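Local coordinates for protein beta-mannosidase (Trichoderma harzianum, PDB 4CVU) that probably hydrolyses beta-linked mannose residues from the non-reducing ends of mannosides, as a fungal beta-mannosidase of glycoside hydrolase family 2, at residues K311-R316 with G440-S445; D434-R439 with H478-C483. One frame throughout, in Å; residues are numbered along the deposited sequence.

Interaction 1: K311-R316 with G440-S445; sequences KLWWPR and GVLLWS
The carbonyl O of Gly-440 accepts the single hydrogen bond between 311-316 and 440-445, from the backbone N of Arg-316. The N to O distance of 2.9 Å and the N-H...O angle of 164° make it a normal, nearly straight bond. Carbons of 311-316 also close on this oxygen, among them CA of Pro-315, which lies 3.3 Å from Gly-440 O, and CG of Arg-316, which passes beside it. Gly-440 is the first residue beyond helix 430-439 and has positive phi, and its CA is 4.1 Å from that of Pro-315. Lacking a side chain, Gly-440 lets its backbone lie directly against Pro-315 and Arg-316.

Apolar contacts flank this bond. With CG anti to the backbone N (chi1 -177°), Trp-313 swings the six-membered part of its indole toward 440-445. CZ2 comes 3.7 Å from Gly-440 CA, whereas Leu-442 CD2 meets the ring at its edge, 3.7 Å from CH2. The other branch of Leu-442 serves the proline: its CD1 is 3.9 Å from Pro-315 CG. The indole NE1 is held by Asp-437 O, in the last turn of the helix. Arg-316 runs alongside Val-441, pointing the same way, with CD 4.1 Å from Val-441 CG2; its chain then bends at chi3 (-50°) and delivers NE to Glu-412 and NH1 to the carbonyl of Phe-416.

Gly-440 and Leu-442 thus span the link from helix 430-439 to parallel strand 442-446, a helix-to-strand connection characteristic of the (beta/alpha)8 barrel of family 2 glycosidases, here covered by a loop of the immunoglobulin-like domain that precedes the barrel.

Interaction 2: D434-R439 with H478-C483; sequences DIADER and HASLAC. With CD (cadmium ion), chain R; CD (cadmium ion), chain V.
Hydrogen bonds centre on the carboxylate of Asp-437, whose two oxygens divide the work against 478-483. OD2 takes the imidazole N-H of His-478: ND1 to OD2 is 2.7 Å with an N-H...O angle of 177°. OD2 is in the imidazole plane, while the ring nitrogen sits 27° out of the carboxylate plane, on its syn side. OD1 receives the backbone N of Ser-480 at 2.8 Å, on the anti side, and the Ser-480 OG more weakly at 3.1 Å. Asp-437 has CG anti to its carbonyl carbon (chi1 -73°), which carries the carboxylate off the helix to the type I turn His-478 to Leu-481. One water adds a bridge, accepting from Ala-479 N and donating weakly to Asp-437 OD2.

The turn leads directly into strand 481-485, so the carboxylate joins helix 430-439 to the start of the next parallel strand of the barrel after 442-446.

Metal ligation involves the same helix. Asp-434 chelates a cadmium ion through both oxygens, OD2 at 2.5 Å, with two waters and Asp-430 among its other ligands. Its OD1 also approaches the His-478 ring edge, 3.1 Å from CE1. A second cadmium ion is held by both carboxylate oxygens of Glu-438.

Apolar contact is slight: Ala-436 CB meets Ser-480 CB at 3.6 Å.

In the fold
From the N terminus, the chain first passes through 311-316, in the loop between strands 298-305 and 324-332, then enters the barrel. Helix 430-439 carries 434-439 and runs straight into 440-445, where interaction 1 closes a long loop back to the earlier domain. After helix 458-475, residues 478-483 return to the helix, closing the shorter loop of interaction 2. The segments alternate, so the two loops cross rather than nest. The centres of the two contacts lie about 5 Å apart, and strands 442-446 and 481-485 are parallel neighbours, with Leu-443 N probably bonded to Ser-480 O. Together they tie the preceding domain, one barrel helix and two barrel strands.

Interaction 1: K311-R316 with G440-S445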
ATOM      1  N   LYS A 311      37.195  33.969  19.992  1.00 54.97           N
ATOM      2  CA  LYS A 311      37.252  33.608  18.583  1.00 54.69           C
ATOM      3  C   LYS A 311      35.850  33.600  17.946  1.00 52.19           C
ATOM      4  O   LYS A 311      34.895  33.154  18.573  1.00 49.87           O
ATOM      5  CB  LYS A 311      37.899  32.241  18.436  1.00 58.41           C
ATOM      6  CG  LYS A 311      39.377  32.232  18.794  1.00 59.90           C
ATOM      7  CD  LYS A 311      39.942  30.835  18.697  1.00 61.33           C
ATOM      8  CE  LYS A 311      41.385  30.794  19.158  1.00 65.81           C
ATOM      9  NZ  LYS A 311      42.193  29.936  18.243  1.00 68.54           N
ATOM     10  N   LEU A 312      35.745  34.119  16.721  1.00 50.91           N
ATOM     11  CA  LEU A 312      34.452  34.368  16.081  1.00 49.28           C
ATOM     12  C   LEU A 312      33.790  33.120  15.456  1.00 46.84           C
ATOM     13  O   LEU A 312      34.452  32.237  14.940  1.00 48.75           O
ATOM     14  CB  LEU A 312      34.557  35.492  15.038  1.00 48.61           C
ATOM     15  CG  LEU A 312      35.046  36.857  15.531  1.00 49.41           C
ATOM     16  CD1 LEU A 312      34.852  37.935  14.474  1.00 50.01           C
ATOM     17  CD2 LEU A 312      34.338  37.274  16.797  1.00 49.53           C
ATOM     18  N   TRP A 313      32.477  33.070  15.554  1.00 45.31           N
ATOM     19  CA  TRP A 313      31.665  32.098  14.830  1.00 45.50           C
ATOM     20  C   TRP A 313      31.414  32.619  13.422  1.00 43.46           C
ATOM     21  O   TRP A 313      31.103  33.803  13.232  1.00 43.44           O
ATOM     22  CB  TRP A 313      30.349  31.883  15.571  1.00 43.46           C
ATOM     23  CG  TRP A 313      29.398  30.836  14.987  1.00 42.84           C
ATOM     24  CD1 TRP A 313      29.270  29.533  15.391  1.00 42.82           C
ATOM     25  CD2 TRP A 313      28.412  31.031  13.948  1.00 42.18           C
ATOM     26  NE1 TRP A 313      28.277  28.897  14.648  1.00 42.12           N
ATOM     27  CE2 TRP A 313      27.733  29.800  13.771  1.00 41.25           C
ATOM     28  CE3 TRP A 313      28.051  32.117  13.137  1.00 41.80           C
ATOM     29  CZ2 TRP A 313      26.730  29.629  12.820  1.00 40.71           C
ATOM     30  CZ3 TRP A 313      27.012  31.937  12.195  1.00 41.30           C
ATOM     31  CH2 TRP A 313      26.388  30.711  12.049  1.00 40.45           C
ATOM     32  N   TRP A 314      31.561  31.724  12.457  1.00 43.00           N
ATOM     33  CA  TRP A 314      31.214  31.996  11.063  1.00 42.89           C
ATOM     34  C   TRP A 314      30.294  30.886  10.520  1.00 41.86           C
ATOM     35  O   TRP A 314      30.340  29.740  10.982  1.00 39.85           O
ATOM     36  CB  TRP A 314      32.486  32.041  10.200  1.00 43.61           C
ATOM     37  CG  TRP A 314      33.494  33.058  10.646  1.00 44.24           C
ATOM     38  CD1 TRP A 314      34.516  32.847  11.519  1.00 45.09           C
ATOM     39  CD2 TRP A 314      33.598  34.430  10.226  1.00 43.94           C
ATOM     40  NE1 TRP A 314      35.248  33.986  11.674  1.00 45.57           N
ATOM     41  CE2 TRP A 314      34.712  34.980  10.898  1.00 45.41           C
ATOM     42  CE3 TRP A 314      32.871  35.242   9.354  1.00 43.45           C
ATOM     43  CZ2 TRP A 314      35.108  36.300  10.729  1.00 45.30           C
ATOM     44  CZ3 TRP A 314      33.266  36.563   9.179  1.00 45.33           C
ATOM     45  CH2 TRP A 314      34.384  37.078   9.868  1.00 45.98           C
ATOM     46  N   PRO A 315      29.485  31.217   9.522  1.00 40.50           N
ATOM     47  CA  PRO A 315      28.771  30.168   8.763  1.00 41.33           C
ATOM     48  C   PRO A 315      29.719  29.190   8.029  1.00 41.04           C
ATOM     49  O   PRO A 315      30.929  29.422   7.938  1.00 42.31           O
ATOM     50  CB  PRO A 315      27.943  30.976   7.750  1.00 40.45           C
ATOM     51  CG  PRO A 315      27.759  32.326   8.393  1.00 40.47           C
ATOM     52  CD  PRO A 315      29.021  32.566   9.154  1.00 41.57           C
ATOM     53  N   ARG A 316      29.166  28.097   7.530  1.00 40.79           N
ATOM     54  CA  ARG A 316      29.946  27.120   6.773  1.00 40.36           C
ATOM     55  C   ARG A 316      30.575  27.740   5.528  1.00 41.64           C
ATOM     56  O   ARG A 316      29.967  28.584   4.868  1.00 40.62           O
ATOM     57  CB  ARG A 316      29.126  25.866   6.420  1.00 39.24           C
ATOM     58  CG  ARG A 316      27.777  26.049   5.709  1.00 38.64           C
ATOM     59  CD  ARG A 316      27.083  24.664   5.548  1.00 37.75           C
ATOM     60  NE  ARG A 316      28.008  23.699   4.966  1.00 36.16           N
ATOM     61  CZ  ARG A 316      28.383  23.698   3.686  1.00 36.16           C
ATOM     62  NH1 ARG A 316      27.898  24.584   2.812  1.00 34.63           N
ATOM     63  NH2 ARG A 316      29.266  22.807   3.267  1.00 36.83           N
ATOM     64  N   GLY A 440      27.027  25.508  11.055  1.00 38.58           N
ATOM     65  CA  GLY A 440      27.161  26.820  10.402  1.00 39.46           C
ATOM     66  C   GLY A 440      26.108  27.211   9.377  1.00 39.10           C
ATOM     67  O   GLY A 440      26.408  27.916   8.403  1.00 39.29           O
ATOM     68  N   VAL A 441      24.868  26.766   9.590  1.00 37.81           N
ATOM     69  CA  VAL A 441      23.775  27.134   8.716  1.00 36.73           C
ATOM     70  C   VAL A 441      23.009  28.276   9.382  1.00 35.52           C
ATOM     71  O   VAL A 441      22.446  28.124  10.472  1.00 34.69           O
ATOM     72  CB  VAL A 441      22.874  25.901   8.431  1.00 37.04           C
ATOM     73  CG1 VAL A 441      21.766  26.223   7.451  1.00 37.75           C
ATOM     74  CG2 VAL A 441      23.699  24.701   7.945  1.00 39.10           C
ATOM     75  N   LEU A 442      22.969  29.454   8.740  1.00 34.48           N
ATOM     76  CA  LEU A 442      22.186  30.561   9.292  1.00 33.69           C
ATOM     77  C   LEU A 442      20.716  30.251   9.215  1.00 33.89           C
ATOM     78  O   LEU A 442      20.263  29.738   8.171  1.00 34.76           O
ATOM     79  CB  LEU A 442      22.469  31.875   8.505  1.00 33.55           C
ATOM     80  CG  LEU A 442      23.862  32.461   8.771  1.00 33.70           C
ATOM     81  CD1 LEU A 442      24.150  33.657   7.849  1.00 33.77           C
ATOM     82  CD2 LEU A 442      23.972  32.895  10.220  1.00 33.88           C
ATOM     83  N   LEU A 443      19.968  30.519  10.295  1.00 33.26           N
ATOM     84  CA  LEU A 443      18.542  30.324  10.348  1.00 33.38           C
ATOM     85  C   LEU A 443      17.772  31.644  10.425  1.00 33.89           C
ATOM     86  O   LEU A 443      17.651  32.245  11.493  1.00 34.37           O
ATOM     87  CB  LEU A 443      18.136  29.437  11.543  1.00 33.54           C
ATOM     88  CG  LEU A 443      18.635  28.026  11.478  1.00 32.33           C
ATOM     89  CD1 LEU A 443      18.123  27.147  12.602  1.00 32.70           C
ATOM     90  CD2 LEU A 443      18.398  27.433  10.113  1.00 32.80           C
ATOM     91  N   TRP A 444      17.222  32.069   9.314  1.00 33.19           N
ATOM     92  CA  TRP A 444      16.347  33.192   9.309  1.00 34.71           C
ATOM     93  C   TRP A 444      15.036  32.716   9.896  1.00 35.15           C
ATOM     94  O   TRP A 444      14.366  31.983   9.263  1.00 36.54           O
ATOM     95  CB  TRP A 444      16.198  33.666   7.878  1.00 35.41           C
ATOM     96  CG  TRP A 444      14.948  34.349   7.453  1.00 36.67           C
ATOM     97  CD1 TRP A 444      13.751  34.437   8.094  1.00 36.61           C
ATOM     98  CD2 TRP A 444      14.799  35.100   6.262  1.00 36.89           C
ATOM     99  NE1 TRP A 444      12.872  35.154   7.361  1.00 37.43           N
ATOM    100  CE2 TRP A 444      13.484  35.579   6.227  1.00 37.04           C
ATOM    101  CE3 TRP A 444      15.632  35.358   5.192  1.00 37.12           C
ATOM    102  CZ2 TRP A 444      12.994  36.349   5.176  1.00 38.10           C
ATOM    103  CZ3 TRP A 444      15.147  36.140   4.154  1.00 37.02           C
ATOM    104  CH2 TRP A 444      13.850  36.599   4.144  1.00 37.05           C
ATOM    105  N   SER A 445      14.633  33.239  11.039  1.00 33.91           N
ATOM    106  CA  SER A 445      13.517  32.751  11.776  1.00 35.15           C
ATOM    107  C   SER A 445      12.325  33.675  11.804  1.00 37.15           C
ATOM    108  O   SER A 445      12.460  34.861  11.544  1.00 35.49           O
ATOM    109  CB  SER A 445      13.926  32.346  13.189  1.00 35.48           C
ATOM    110  OG  SER A 445      15.050  31.541  13.098  1.00 34.33           O
TER

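Interaction 2: D434-R439 with H478-C483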
ATOM      1  N   ASP A 434      20.613  23.729  17.636  1.00 38.01           N
ATOM      2  CA  ASP A 434      21.932  23.192  17.967  1.00 38.52           C
ATOM      3  C   ASP A 434      22.661  22.623  16.770  1.00 36.53           C
ATOM      4  O   ASP A 434      23.878  22.812  16.628  1.00 38.16           O
ATOM      5  CB  ASP A 434      21.822  22.058  18.995  1.00 39.73           C
ATOM      6  CG  ASP A 434      21.585  22.558  20.386  1.00 41.52           C
ATOM      7  OD1 ASP A 434      21.675  23.802  20.648  1.00 43.61           O
ATOM      8  OD2 ASP A 434      21.304  21.672  21.222  1.00 43.32           O
ATOM      9  N   ILE A 435      21.938  21.907  15.933  1.00 33.82           N
ATOM     10  CA  ILE A 435      22.501  21.296  14.763  1.00 33.21           C
ATOM     11  C   ILE A 435      22.961  22.426  13.826  1.00 33.62           C
ATOM     12  O   ILE A 435      24.073  22.445  13.301  1.00 33.84           O
ATOM     13  CB  ILE A 435      21.462  20.385  14.094  1.00 32.68           C
ATOM     14  CG1 ILE A 435      21.323  19.105  14.953  1.00 32.78           C
ATOM     15  CG2 ILE A 435      21.929  19.992  12.697  1.00 32.47           C
ATOM     16  CD1 ILE A 435      20.088  18.316  14.717  1.00 32.63           C
ATOM     17  N   ALA A 436      22.102  23.385  13.650  1.00 33.61           N
ATOM     18  CA  ALA A 436      22.457  24.542  12.789  1.00 33.79           C
ATOM     19  C   ALA A 436      23.707  25.238  13.318  1.00 35.48           C
ATOM     20  O   ALA A 436      24.697  25.382  12.609  1.00 35.95           O
ATOM     21  CB  ALA A 436      21.270  25.484  12.754  1.00 33.17           C
ATOM     22  N   ASP A 437      23.695  25.600  14.599  1.00 36.18           N
ATOM     23  CA  ASP A 437      24.852  26.205  15.274  1.00 37.83           C
ATOM     24  C   ASP A 437      26.196  25.572  14.922  1.00 39.07           C
ATOM     25  O   ASP A 437      27.139  26.246  14.497  1.00 39.18           O
ATOM     26  CB  ASP A 437      24.688  26.061  16.804  1.00 37.96           C
ATOM     27  CG  ASP A 437      23.666  26.962  17.381  1.00 38.43           C
ATOM     28  OD1 ASP A 437      23.143  27.866  16.685  1.00 37.05           O
ATOM     29  OD2 ASP A 437      23.393  26.799  18.600  1.00 38.41           O
ATOM     30  N   GLU A 438      26.295  24.262  15.132  1.00 39.08           N
ATOM     31  CA  GLU A 438      27.563  23.573  14.974  1.00 39.78           C
ATOM     32  C   GLU A 438      27.998  23.320  13.543  1.00 39.70           C
ATOM     33  O   GLU A 438      29.196  23.187  13.289  1.00 39.85           O
ATOM     34  CB  GLU A 438      27.532  22.261  15.747  1.00 39.45           C
ATOM     35  CG  GLU A 438      26.605  21.241  15.146  1.00 39.95           C
ATOM     36  CD  GLU A 438      26.257  20.141  16.130  1.00 42.02           C
ATOM     37  OE1 GLU A 438      26.707  20.237  17.290  1.00 42.17           O
ATOM     38  OE2 GLU A 438      25.494  19.218  15.774  1.00 40.43           O
ATOM     39  N   ARG A 439      27.044  23.245  12.616  1.00 39.98           N
ATOM     40  CA  ARG A 439      27.324  23.089  11.193  1.00 39.12           C
ATOM     41  C   ARG A 439      27.501  24.425  10.468  1.00 39.59           C
ATOM     42  O   ARG A 439      28.002  24.457   9.345  1.00 40.06           O
ATOM     43  CB  ARG A 439      26.165  22.336  10.503  1.00 39.06           C
ATOM     44  CG  ARG A 439      26.060  20.883  10.908  1.00 39.26           C
ATOM     45  CD  ARG A 439      24.796  20.262  10.361  1.00 39.94           C
ATOM     46  NE  ARG A 439      24.658  18.839  10.710  1.00 40.26           N
ATOM     47  CZ  ARG A 439      24.807  17.813   9.868  1.00 40.71           C
ATOM     48  NH1 ARG A 439      25.146  18.010   8.593  1.00 40.75           N
ATOM     49  NH2 ARG A 439      24.607  16.570  10.305  1.00 40.68           N
ATOM     50  N   HIS A 478      21.472  31.128  20.410  1.00 41.35           N
ATOM     51  CA  HIS A 478      21.937  30.306  19.299  1.00 39.96           C
ATOM     52  C   HIS A 478      22.675  31.123  18.274  1.00 38.82           C
ATOM     53  O   HIS A 478      22.100  32.061  17.710  1.00 39.30           O
ATOM     54  CB  HIS A 478      20.750  29.603  18.641  1.00 38.52           C
ATOM     55  CG  HIS A 478      20.206  28.484  19.457  1.00 38.59           C
ATOM     56  ND1 HIS A 478      20.914  27.321  19.662  1.00 39.95           N
ATOM     57  CD2 HIS A 478      19.054  28.351  20.143  1.00 39.20           C
ATOM     58  CE1 HIS A 478      20.198  26.498  20.401  1.00 40.05           C
ATOM     59  NE2 HIS A 478      19.081  27.109  20.738  1.00 40.38           N
ATOM     60  N   ALA A 479      23.935  30.762  18.001  1.00 39.28           N
ATOM     61  CA  ALA A 479      24.715  31.491  16.974  1.00 39.58           C
ATOM     62  C   ALA A 479      24.116  31.412  15.564  1.00 41.74           C
ATOM     63  O   ALA A 479      24.279  32.339  14.761  1.00 40.48           O
ATOM     64  CB  ALA A 479      26.146  31.016  16.954  1.00 40.13           C
ATOM     65  N   SER A 480      23.384  30.327  15.284  1.00 40.93           N
ATOM     66  CA  SER A 480      22.737  30.155  13.964  1.00 40.36           C
ATOM     67  C   SER A 480      21.575  31.141  13.716  1.00 39.40           C
ATOM     68  O   SER A 480      21.230  31.416  12.573  1.00 40.65           O
ATOM     69  CB  SER A 480      22.228  28.731  13.851  1.00 39.06           C
ATOM     70  OG  SER A 480      21.034  28.626  14.582  1.00 40.87           O
ATOM     71  N   LEU A 481      20.972  31.667  14.774  1.00 38.27           N
ATOM     72  CA  LEU A 481      19.809  32.529  14.649  1.00 39.14           C
ATOM     73  C   LEU A 481      20.240  33.788  13.932  1.00 38.95           C
ATOM     74  O   LEU A 481      21.188  34.434  14.334  1.00 38.96           O
ATOM     75  CB  LEU A 481      19.221  32.867  16.025  1.00 39.73           C
ATOM     76  CG  LEU A 481      18.077  33.894  16.053  1.00 41.52           C
ATOM     77  CD1 LEU A 481      16.880  33.395  15.255  1.00 40.44           C
ATOM     78  CD2 LEU A 481      17.657  34.241  17.494  1.00 41.45           C
ATOM     79  N   ALA A 482      19.547  34.137  12.861  1.00 38.25           N
ATOM     80  CA  ALA A 482      20.035  35.192  11.984  1.00 38.42           C
ATOM     81  C   ALA A 482      19.152  36.433  11.906  1.00 38.00           C
ATOM     82  O   ALA A 482      19.605  37.508  11.480  1.00 38.36           O
ATOM     83  CB  ALA A 482      20.256  34.600  10.615  1.00 38.74           C
ATOM     84  N   CYS A 483      17.906  36.296  12.316  1.00 37.06           N
ATOM     85  CA  CYS A 483      16.943  37.389  12.282  1.00 37.29           C
ATOM     86  C   CYS A 483      15.598  36.848  12.763  1.00 38.31           C
ATOM     87  O   CYS A 483      15.413  35.624  12.868  1.00 37.70           O
ATOM     88  CB  CYS A 483      16.767  37.980  10.877  1.00 37.68           C
ATOM     89  SG  CYS A 483      16.078  36.824   9.636  1.00 37.85           S
TER
HETATM   90 CD    CD R1013      21.196  23.217  23.174  1.00 52.77          CD
HETATM   91 CD    CD V1017      25.376  17.881  17.704  1.00 81.63          CD
HETATM   92  O   HOH W   1      25.008  28.639  19.842  1.00 41.57           O
HETATM   93  O   HOH W   2      21.571  21.495  24.369  1.00 40.86           O
HETATM   94  O   HOH W   3      22.513  25.096  24.319  1.00 37.39           O
HETATM   95  O   HOH W   4      25.966  16.611  19.694  1.00 60.17           O